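Local atomic coordinates of putative phosphatase (Bacteroides thetaiotaomicron, PDB entry 3KYA), a protein that is of unestablished function but named a putative phosphatase, binds zinc, and joins an IPT/TIG domain of immunoglobulin-like fold to what is probably a six-bladed beta-propeller. Residues Ile36-Lys47 and Glu79-Gly87; Thr414-Ser423 and Asp436-Arg444. All blocks are in the same frame, centred on the assembly; numbering follows the deposited sequence. Where two conformers were deposited one is given.

From the N terminus, the chain first forms the IPT/TIG domain, where contact 1 closes a loop of 31 intervening residues that holds strands 48-52, 55-62 and 66-70. It joins the end of strand 33-39 and the turn after it to strand 80-84 and the turn that follows. The chain then runs through successive antiparallel sheets, probably the blades of a beta-propeller, before contact 2 opens. There 414-423 and 436-444 close a loop of only 12 residues, tying the edge strand 412-415 of one sheet to the connection entering strand 446-452 of the next. Contacts 1 and 2 lie in series, neither nested nor crossing, their nearest atoms about 18 Å apart.

Contact 1 of 2, residues Ile36-Lys47 and Glu79-Gly87; sequences IYGENFGTDVSK and EIEITVGEG. With ZN (zinc ion), chain B; EDO (1,2-ethanediol), chain E.
Ile36 CD1 meets Ile80 CG2 at 3.9 Å as the two side chains slide past each other in opposite directions, while Ile36 CG2 and Ile82 CD1 approach tip to tip at 4.0 Å. Phe41 lies across Ile82 at about a right angle, its CE1 near that same CD1, and Val84 CG2 sits at the edge of the phenyl ring. Val84 turns CG1 opposite its own backbone N (chi1 -174°), and Val84 CG1 comes 3.6 Å from Phe41 O. Nearby Asn40 O is buried with no polar partner, although Asn40 OD1 and ND2 are hydrogen-bonded to Asp13 N and Pro17 O. This is face-to-face packing inside the immunoglobulin-like beta-sandwich of an IPT/TIG domain, with Ile20 and Val67 adding to the core. Polar bonds join the turns beyond. Gly85 N donates to Lys47 O (2.9 Å), and Val84 CA adds a C-H...O contact to that oxygen. Lys47, bent at chi2, brings NZ across to Glu86 OE2 in a 2.8 Å salt bridge, on the anti side and 32° out of the carboxylate plane. A water donates to the same OE2 and to Ser46 O. Metal binding is separate: Asp44 OD1 holds a zinc ion at 1.9 Å.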
loop_
_atom_site.group_PDB
_atom_site.type_symbol
_atom_site.label_atom_id
_atom_site.label_comp_id
_atom_site.label_asym_id
_atom_site.label_seq_id
_atom_site.Cartn_x
_atom_site.Cartn_y
_atom_site.Cartn_z
ATOM N N ILE A 36 7.004 -27.075 -6.550
ATOM C CA ILE A 36 8.140 -27.959 -6.766
ATOM C C ILE A 36 7.804 -28.984 -7.847
ATOM O O ILE A 36 6.819 -29.721 -7.742
ATOM C CB ILE A 36 8.555 -28.695 -5.455
ATOM C CG1 ILE A 36 8.942 -27.705 -4.350
ATOM C CG2 ILE A 36 9.714 -29.667 -5.730
ATOM C CD1 ILE A 36 8.961 -28.341 -2.938
ATOM N N TYR A 37 8.617 -29.014 -8.907
ATOM C CA TYR A 37 8.451 -29.976 -10.001
ATOM C C TYR A 37 9.365 -31.178 -9.825
ATOM O O TYR A 37 10.493 -31.057 -9.328
ATOM C CB TYR A 37 8.805 -29.334 -11.348
ATOM C CG TYR A 37 7.836 -28.299 -11.855
ATOM C CD1 TYR A 37 6.683 -28.684 -12.515
ATOM C CD2 TYR A 37 8.080 -26.935 -11.697
ATOM C CE1 TYR A 37 5.792 -27.753 -13.007
ATOM C CE2 TYR A 37 7.189 -25.985 -12.197
ATOM C CZ TYR A 37 6.044 -26.405 -12.852
ATOM O OH TYR A 37 5.129 -25.507 -13.361
ATOM N N GLY A 38 8.901 -32.334 -10.268
ATOM C CA GLY A 38 9.694 -33.548 -10.157
ATOM C C GLY A 38 9.000 -34.805 -10.633
ATOM O O GLY A 38 8.183 -34.775 -11.554
ATOM N N GLU A 39 9.335 -35.920 -9.997
ATOM C CA GLU A 39 8.775 -37.209 -10.361
ATOM C C GLU A 39 8.574 -38.089 -9.158
ATOM O O GLU A 39 9.342 -38.017 -8.202
ATOM C CB GLU A 39 9.736 -37.960 -11.294
ATOM C CG GLU A 39 10.018 -37.266 -12.595
ATOM C CD GLU A 39 11.025 -38.039 -13.437
ATOM O OE1 GLU A 39 12.169 -38.246 -12.966
ATOM O OE2 GLU A 39 10.671 -38.420 -14.570
ATOM N N ASN A 40 7.543 -38.919 -9.238
ATOM C CA ASN A 40 7.251 -39.965 -8.268
ATOM C C ASN A 40 6.778 -39.423 -6.915
ATOM O O ASN A 40 7.144 -39.960 -5.871
ATOM C CB ASN A 40 8.492 -40.875 -8.112
ATOM C CG ASN A 40 8.162 -42.252 -7.582
ATOM O OD1 ASN A 40 7.059 -42.747 -7.757
ATOM N ND2 ASN A 40 9.147 -42.897 -6.952
ATOM N N PHE A 41 5.965 -38.366 -6.950
ATOM C CA PHE A 41 5.432 -37.769 -5.726
ATOM C C PHE A 41 4.116 -38.400 -5.283
ATOM O O PHE A 41 3.680 -38.201 -4.136
ATOM C CB PHE A 41 5.179 -36.267 -5.887
ATOM C CG PHE A 41 6.397 -35.449 -6.207
ATOM C CD1 PHE A 41 7.613 -35.676 -5.569
ATOM C CD2 PHE A 41 6.292 -34.365 -7.056
ATOM C CE1 PHE A 41 8.718 -34.892 -5.850
ATOM C CE2 PHE A 41 7.390 -33.566 -7.323
ATOM C CZ PHE A 41 8.604 -33.836 -6.709
ATOM N N GLY A 42 3.469 -39.149 -6.169
ATOM C CA GLY A 42 2.168 -39.722 -5.834
ATOM C C GLY A 42 1.102 -38.628 -5.845
ATOM O O GLY A 42 1.373 -37.497 -6.237
ATOM N N THR A 43 -0.109 -38.969 -5.408
ATOM C CA THR A 43 -1.241 -38.034 -5.443
ATOM C C THR A 43 -1.872 -37.711 -4.072
ATOM O O THR A 43 -2.949 -37.110 -4.010
ATOM C CB THR A 43 -2.346 -38.594 -6.350
ATOM O OG1 THR A 43 -2.776 -39.874 -5.851
ATOM C CG2 THR A 43 -1.854 -38.749 -7.799
ATOM N N ASP A 44 -1.191 -38.084 -2.990
ATOM C CA ASP A 44 -1.687 -37.879 -1.623
ATOM C C ASP A 44 -0.787 -37.018 -0.732
ATOM O O ASP A 44 0.356 -37.383 -0.458
ATOM C CB ASP A 44 -1.885 -39.234 -0.938
ATOM C CG ASP A 44 -3.133 -39.964 -1.434
ATOM O OD1 ASP A 44 -4.200 -39.324 -1.487
ATOM O OD2 ASP A 44 -3.060 -41.175 -1.742
ATOM N N VAL A 45 -1.340 -35.903 -0.259
ATOM C CA VAL A 45 -0.681 -35.043 0.709
ATOM C C VAL A 45 -0.253 -35.829 1.965
ATOM O O VAL A 45 0.820 -35.591 2.517
ATOM C CB VAL A 45 -1.607 -33.878 1.120
ATOM C CG1 VAL A 45 -1.009 -33.113 2.298
ATOM C CG2 VAL A 45 -1.819 -32.940 -0.061
ATOM N N SER A 46 -1.071 -36.791 2.388
ATOM C CA SER A 46 -0.774 -37.584 3.593
ATOM C C SER A 46 0.509 -38.413 3.496
ATOM O O SER A 46 1.073 -38.795 4.520
ATOM C CB SER A 46 -1.966 -38.487 3.973
ATOM O OG SER A 46 -2.122 -39.590 3.089
ATOM N N LYS A 47 0.985 -38.669 2.278
ATOM C CA LYS A 47 2.178 -39.484 2.074
ATOM C C LYS A 47 3.416 -38.657 1.739
ATOM O O LYS A 47 4.470 -39.224 1.408
ATOM C CB LYS A 47 1.913 -40.521 0.962
ATOM C CG LYS A 47 0.900 -41.594 1.338
ATOM C CD LYS A 47 1.470 -42.527 2.401
ATOM C CE LYS A 47 0.543 -43.695 2.710
ATOM N NZ LYS A 47 1.154 -44.618 3.720
ATOM N N GLU A 79 17.649 -25.429 1.461
ATOM C CA GLU A 79 17.730 -26.817 1.016
ATOM C C GLU A 79 16.334 -27.426 1.028
ATOM O O GLU A 79 15.618 -27.319 2.024
ATOM C CB GLU A 79 18.681 -27.627 1.900
ATOM C CG GLU A 79 20.126 -27.162 1.813
ATOM C CD GLU A 79 21.058 -27.986 2.667
ATOM O OE1 GLU A 79 20.566 -28.812 3.466
ATOM O OE2 GLU A 79 22.288 -27.808 2.534
ATOM N N ILE A 80 15.943 -28.033 -0.091
ATOM C CA ILE A 80 14.617 -28.644 -0.240
ATOM C C ILE A 80 14.737 -30.154 -0.163
ATOM O O ILE A 80 15.440 -30.765 -0.973
ATOM C CB ILE A 80 13.958 -28.235 -1.566
ATOM C CG1 ILE A 80 13.820 -26.716 -1.631
ATOM C CG2 ILE A 80 12.599 -28.882 -1.713
ATOM C CD1 ILE A 80 13.385 -26.176 -2.959
ATOM N N GLU A 81 14.073 -30.756 0.825
ATOM C CA GLU A 81 14.129 -32.198 1.029
ATOM C C GLU A 81 12.701 -32.706 1.060
ATOM O O GLU A 81 11.836 -32.085 1.694
ATOM C CB GLU A 81 14.884 -32.525 2.322
ATOM C CG GLU A 81 15.064 -34.007 2.628
ATOM C CD GLU A 81 15.554 -34.262 4.052
ATOM O OE1 GLU A 81 16.722 -33.939 4.371
ATOM O OE2 GLU A 81 14.779 -34.814 4.855
ATOM N N ILE A 82 12.453 -33.791 0.329
ATOM C CA ILE A 82 11.125 -34.384 0.238
ATOM C C ILE A 82 11.218 -35.870 0.517
ATOM O O ILE A 82 12.162 -36.530 0.069
ATOM C CB ILE A 82 10.493 -34.171 -1.157
ATOM C CG1 ILE A 82 10.285 -32.683 -1.440
ATOM C CG2 ILE A 82 9.146 -34.890 -1.268
ATOM C CD1 ILE A 82 9.612 -32.403 -2.776
ATOM N N THR A 83 10.255 -36.382 1.277
ATOM C CA THR A 83 10.150 -37.795 1.584
ATOM C C THR A 83 8.742 -38.214 1.197
ATOM O O THR A 83 7.765 -37.611 1.651
ATOM C CB THR A 83 10.396 -38.123 3.069
ATOM O OG1 THR A 83 11.715 -37.718 3.440
ATOM C CG2 THR A 83 10.231 -39.651 3.334
ATOM N N VAL A 84 8.651 -39.212 0.328
ATOM C CA VAL A 84 7.390 -39.754 -0.136
ATOM C C VAL A 84 7.297 -41.178 0.402
ATOM O O VAL A 84 8.268 -41.939 0.336
ATOM C CB VAL A 84 7.300 -39.747 -1.674
ATOM C CG1 VAL A 84 5.886 -40.179 -2.148
ATOM C CG2 VAL A 84 7.655 -38.370 -2.219
ATOM N N GLY A 85 6.140 -41.530 0.958
ATOM C CA GLY A 85 5.938 -42.856 1.523
ATOM C C GLY A 85 6.309 -42.944 2.992
ATOM O O GLY A 85 6.807 -41.979 3.578
ATOM N N GLU A 86 6.065 -44.109 3.589
ATOM C CA GLU A 86 6.331 -44.311 5.009
ATOM C C GLU A 86 6.982 -45.653 5.279
ATOM O O GLU A 86 6.799 -46.599 4.522
ATOM C CB GLU A 86 5.029 -44.241 5.803
ATOM C CG GLU A 86 4.198 -43.000 5.580
ATOM C CD GLU A 86 2.958 -42.999 6.452
ATOM O OE1 GLU A 86 3.132 -42.968 7.688
ATOM O OE2 GLU A 86 1.825 -43.057 5.914
ATOM N N GLY A 87 7.742 -45.724 6.367
ATOM C CA GLY A 87 8.406 -46.955 6.766
ATOM C C GLY A 87 9.292 -47.531 5.676
ATOM O O GLY A 87 10.080 -46.809 5.069
HETATM ZN ZN ZN B . -5.779 -39.230 -2.604
HETATM C C1 EDO E . 11.596 -34.288 4.269
HETATM O O1 EDO E . 12.413 -35.449 4.108
HETATM C C2 EDO E . 10.545 -34.539 5.343
HETATM O O2 EDO E . 11.138 -34.683 6.634
HETATM O O HOH W 1 0.393 -40.848 6.415
#

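Contact 2 of 2, residues Thr414-Ser423 and Asp436-Arg444; sequences TYAGRGASTS and DLREVARFR. With EDO (1,2-ethanediol), chain C.
Leu437 lays its CD1 over one face of the Tyr415 ring, 3.9 Å from the centroid and offset toward the rim, a CH-pi contact; outside the pair, Tyr394 meets Tyr415 edge-to-face. The other methyl of Leu437, CD2, faces Ala416 CB, and the Phe443 ring turns its edge to Ala416 O and Gly417 CA. Arg438 doubles back through bends at chi2 and chi3 (-76° and -75°), which lays its guanidinium beneath Thr414: Thr414 CG2 covers one face, 3.3 Å from NE. From that position NH1 donates to Gly417 O at 2.8 Å, the oxygen lying somewhat off the guanidinium plane. The backbones are laced together as well: Gly417 N reaches Leu437 O, Gly419 N reaches Ala441 O (2.9 Å), and Ala420 N and Ser421 N reach Arg438 O and Glu439 O. A side chain on Gly419 would collide with Val440 O and Ala441 O. Thr422 OG1 donates to Val440 O at 2.7 Å, while Arg442 slides past it in the opposite direction, one guanidinium face lying under Thr422 CB. The charged end of Arg442 is held by salt bridges from NE to Asp433 and from NH1 to Asp426. Were Arg442 replaced by an alanine, Asp433 and Asp426 would probably lose this shared positive partner, and the side of Thr422 would be uncovered. Asp436 braces the second segment in an Asx motif, OD1 accepting from Arg438 N (3.2 Å, the Asx turn) and from Glu439 N (3.0 Å) on opposite faces of its carboxylate plane. Such a glycine-rich link, running from the edge strand of one blade and pinned to the segment that enters the next, is consistent with the blade-to-blade connections of a beta-propeller.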
loop_
_atom_site.group_PDB
_atom_site.type_symbol
_atom_site.label_atom_id
_atom_site.label_comp_id
_atom_site.label_asym_id
_atom_site.label_seq_id
_atom_site.Cartn_x
_atom_site.Cartn_y
_atom_site.Cartn_z
ATOM N N THR A 414 -0.767 -1.097 10.090
ATOM C CA THR A 414 -0.275 -1.823 11.250
ATOM C C THR A 414 1.005 -2.512 10.817
ATOM O O THR A 414 0.998 -3.289 9.856
ATOM C CB THR A 414 -1.304 -2.818 11.790
ATOM O OG1 THR A 414 -2.469 -2.102 12.216
ATOM C CG2 THR A 414 -0.745 -3.584 12.986
ATOM N N TYR A 415 2.104 -2.213 11.514
ATOM C CA TYR A 415 3.431 -2.734 11.159
ATOM C C TYR A 415 3.789 -4.035 11.855
ATOM O O TYR A 415 4.302 -4.968 11.213
ATOM C CB TYR A 415 4.499 -1.675 11.476
ATOM C CG TYR A 415 5.937 -2.116 11.258
ATOM C CD1 TYR A 415 6.402 -2.452 9.986
ATOM C CD2 TYR A 415 6.838 -2.158 12.319
ATOM C CE1 TYR A 415 7.731 -2.841 9.785
ATOM C CE2 TYR A 415 8.154 -2.541 12.127
ATOM C CZ TYR A 415 8.594 -2.879 10.861
ATOM O OH TYR A 415 9.908 -3.263 10.672
ATOM N N ALA A 416 3.515 -4.102 13.159
ATOM C CA ALA A 416 3.887 -5.254 13.965
ATOM C C ALA A 416 2.926 -5.435 15.127
ATOM O O ALA A 416 2.523 -4.461 15.781
ATOM C CB ALA A 416 5.335 -5.091 14.479
ATOM N N GLY A 417 2.577 -6.689 15.385
ATOM C CA GLY A 417 1.685 -7.050 16.478
ATOM C C GLY A 417 0.355 -7.591 15.995
ATOM O O GLY A 417 0.095 -7.642 14.779
ATOM N N ARG A 418 -0.452 -8.027 16.956
ATOM C CA ARG A 418 -1.785 -8.586 16.720
ATOM C C ARG A 418 -1.730 -9.799 15.773
ATOM O O ARG A 418 -2.602 -9.966 14.910
ATOM C CB ARG A 418 -2.727 -7.492 16.185
ATOM C CG ARG A 418 -2.830 -6.271 17.115
ATOM C CD ARG A 418 -3.665 -5.149 16.490
ATOM N NE ARG A 418 -5.092 -5.476 16.427
ATOM C CZ ARG A 418 -5.998 -5.157 17.357
ATOM N NH1 ARG A 418 -5.659 -4.493 18.457
ATOM N NH2 ARG A 418 -7.267 -5.504 17.189
ATOM N N GLY A 419 -0.704 -10.635 15.962
ATOM C CA GLY A 419 -0.480 -11.836 15.168
ATOM C C GLY A 419 -1.760 -12.593 14.840
ATOM O O GLY A 419 -2.484 -13.049 15.742
ATOM N N ALA A 420 -2.018 -12.740 13.546
ATOM C CA ALA A 420 -3.246 -13.401 13.066
ATOM C C ALA A 420 -3.445 -14.805 13.615
ATOM O O ALA A 420 -4.502 -15.119 14.168
ATOM C CB ALA A 420 -3.256 -13.429 11.546
ATOM N N SER A 421 -2.424 -15.650 13.491
ATOM C CA SER A 421 -2.512 -17.042 13.927
ATOM C C SER A 421 -2.584 -17.206 15.435
ATOM O O SER A 421 -3.289 -18.083 15.945
ATOM C CB SER A 421 -1.309 -17.839 13.407
ATOM O OG SER A 421 -1.185 -17.719 12.005
ATOM N N THR A 422 -1.841 -16.376 16.160
ATOM C CA THR A 422 -1.815 -16.508 17.602
ATOM C C THR A 422 -3.086 -15.942 18.253
ATOM O O THR A 422 -3.574 -16.499 19.219
ATOM C CB THR A 422 -0.541 -15.889 18.172
ATOM O OG1 THR A 422 -0.330 -14.629 17.536
ATOM C CG2 THR A 422 0.649 -16.833 17.895
ATOM N N SER A 423 -3.610 -14.857 17.697
ATOM C CA SER A 423 -4.851 -14.261 18.207
ATOM C C SER A 423 -6.074 -15.169 17.965
ATOM O O SER A 423 -7.142 -14.915 18.503
ATOM C CB SER A 423 -5.083 -12.878 17.598
ATOM O OG SER A 423 -5.252 -12.940 16.196
ATOM N N ASP A 436 7.101 -13.582 13.326
ATOM C CA ASP A 436 6.568 -12.868 12.173
ATOM C C ASP A 436 5.727 -11.671 12.599
ATOM O O ASP A 436 4.817 -11.810 13.415
ATOM C CB ASP A 436 5.785 -13.837 11.269
ATOM C CG ASP A 436 5.341 -13.192 9.979
ATOM O OD1 ASP A 436 4.421 -12.356 10.018
ATOM O OD2 ASP A 436 5.881 -13.555 8.917
ATOM N N LEU A 437 6.044 -10.509 12.033
ATOM C CA LEU A 437 5.412 -9.230 12.416
ATOM C C LEU A 437 3.870 -9.203 12.496
ATOM O O LEU A 437 3.330 -8.632 13.457
ATOM C CB LEU A 437 5.869 -8.088 11.490
ATOM C CG LEU A 437 7.363 -7.747 11.384
ATOM C CD1 LEU A 437 7.556 -6.398 10.713
ATOM C CD2 LEU A 437 8.081 -7.741 12.745
ATOM N N ARG A 438 3.175 -9.806 11.518
ATOM C CA ARG A 438 1.701 -9.755 11.535
ATOM C C ARG A 438 1.007 -11.120 11.580
ATOM O O ARG A 438 -0.197 -11.182 11.822
ATOM C CB ARG A 438 1.195 -8.908 10.358
ATOM C CG ARG A 438 1.691 -7.454 10.384
ATOM C CD ARG A 438 0.978 -6.561 11.409
ATOM N NE ARG A 438 -0.365 -6.204 10.949
ATOM C CZ ARG A 438 -1.495 -6.657 11.473
ATOM N NH1 ARG A 438 -1.483 -7.461 12.523
ATOM N NH2 ARG A 438 -2.645 -6.276 10.952
ATOM N N GLU A 439 1.742 -12.212 11.380
ATOM C CA GLU A 439 1.143 -13.546 11.474
ATOM C C GLU A 439 1.259 -14.197 12.840
ATOM O O GLU A 439 0.434 -15.038 13.181
ATOM C CB GLU A 439 1.761 -14.510 10.438
ATOM C CG GLU A 439 1.369 -14.207 9.028
ATOM C CD GLU A 439 -0.152 -14.131 8.847
ATOM O OE1 GLU A 439 -0.886 -15.009 9.326
ATOM O OE2 GLU A 439 -0.602 -13.157 8.241
ATOM N N VAL A 440 2.279 -13.828 13.617
ATOM C CA VAL A 440 2.534 -14.486 14.898
ATOM C C VAL A 440 2.766 -13.529 16.082
ATOM O O VAL A 440 2.158 -13.702 17.144
ATOM C CB VAL A 440 3.767 -15.446 14.779
ATOM C CG1 VAL A 440 4.101 -16.077 16.129
ATOM C CG2 VAL A 440 3.530 -16.552 13.698
ATOM N N ALA A 441 3.671 -12.559 15.905
ATOM C CA ALA A 441 4.074 -11.656 16.996
ATOM C C ALA A 441 2.917 -10.890 17.673
ATOM O O ALA A 441 1.983 -10.412 17.001
ATOM C CB ALA A 441 5.122 -10.661 16.491
ATOM N N ARG A 442 3.003 -10.784 19.001
ATOM C CA ARG A 442 2.036 -10.010 19.792
ATOM C C ARG A 442 2.726 -9.262 20.909
ATOM O O ARG A 442 3.793 -9.669 21.364
ATOM C CB ARG A 442 0.953 -10.902 20.390
ATOM C CG ARG A 442 0.021 -11.480 19.349
ATOM C CD ARG A 442 -1.161 -12.193 19.965
ATOM N NE ARG A 442 -0.797 -13.381 20.718
ATOM C CZ ARG A 442 -1.677 -14.185 21.311
ATOM N NH1 ARG A 442 -2.975 -13.896 21.276
ATOM N NH2 ARG A 442 -1.271 -15.272 21.959
ATOM N N PHE A 443 2.089 -8.172 21.332
ATOM C CA PHE A 443 2.536 -7.352 22.447
ATOM C C PHE A 443 1.370 -7.205 23.415
ATOM O O PHE A 443 0.242 -7.623 23.105
ATOM C CB PHE A 443 2.916 -5.936 21.986
ATOM C CG PHE A 443 4.009 -5.863 20.927
ATOM C CD1 PHE A 443 5.348 -5.782 21.286
ATOM C CD2 PHE A 443 3.686 -5.779 19.570
ATOM C CE1 PHE A 443 6.356 -5.697 20.305
ATOM C CE2 PHE A 443 4.668 -5.666 18.606
ATOM C CZ PHE A 443 6.009 -5.634 18.969
ATOM N N ARG A 444 1.641 -6.661 24.602
ATOM C CA ARG A 444 0.574 -6.234 25.513
ATOM C C ARG A 444 0.649 -4.704 25.406
ATOM O O ARG A 444 1.082 -4.197 24.359
ATOM C CB ARG A 444 0.736 -6.806 26.927
ATOM C CG ARG A 444 0.748 -8.343 26.933
ATOM C CD ARG A 444 0.628 -8.958 28.300
ATOM N NE ARG A 444 -0.699 -8.722 28.862
ATOM C CZ ARG A 444 -1.207 -9.362 29.905
ATOM N NH1 ARG A 444 -0.507 -10.296 30.536
ATOM N NH2 ARG A 444 -2.426 -9.060 30.316
HETATM C C1 EDO C . 10.455 -14.666 9.321
HETATM O O1 EDO C . 10.823 -15.840 10.056
HETATM C C2 EDO C . 9.036 -14.246 9.665
HETATM O O2 EDO C . 8.108 -15.193 9.128
HETATM O O HOH W 2 -0.305 -7.702 19.853
#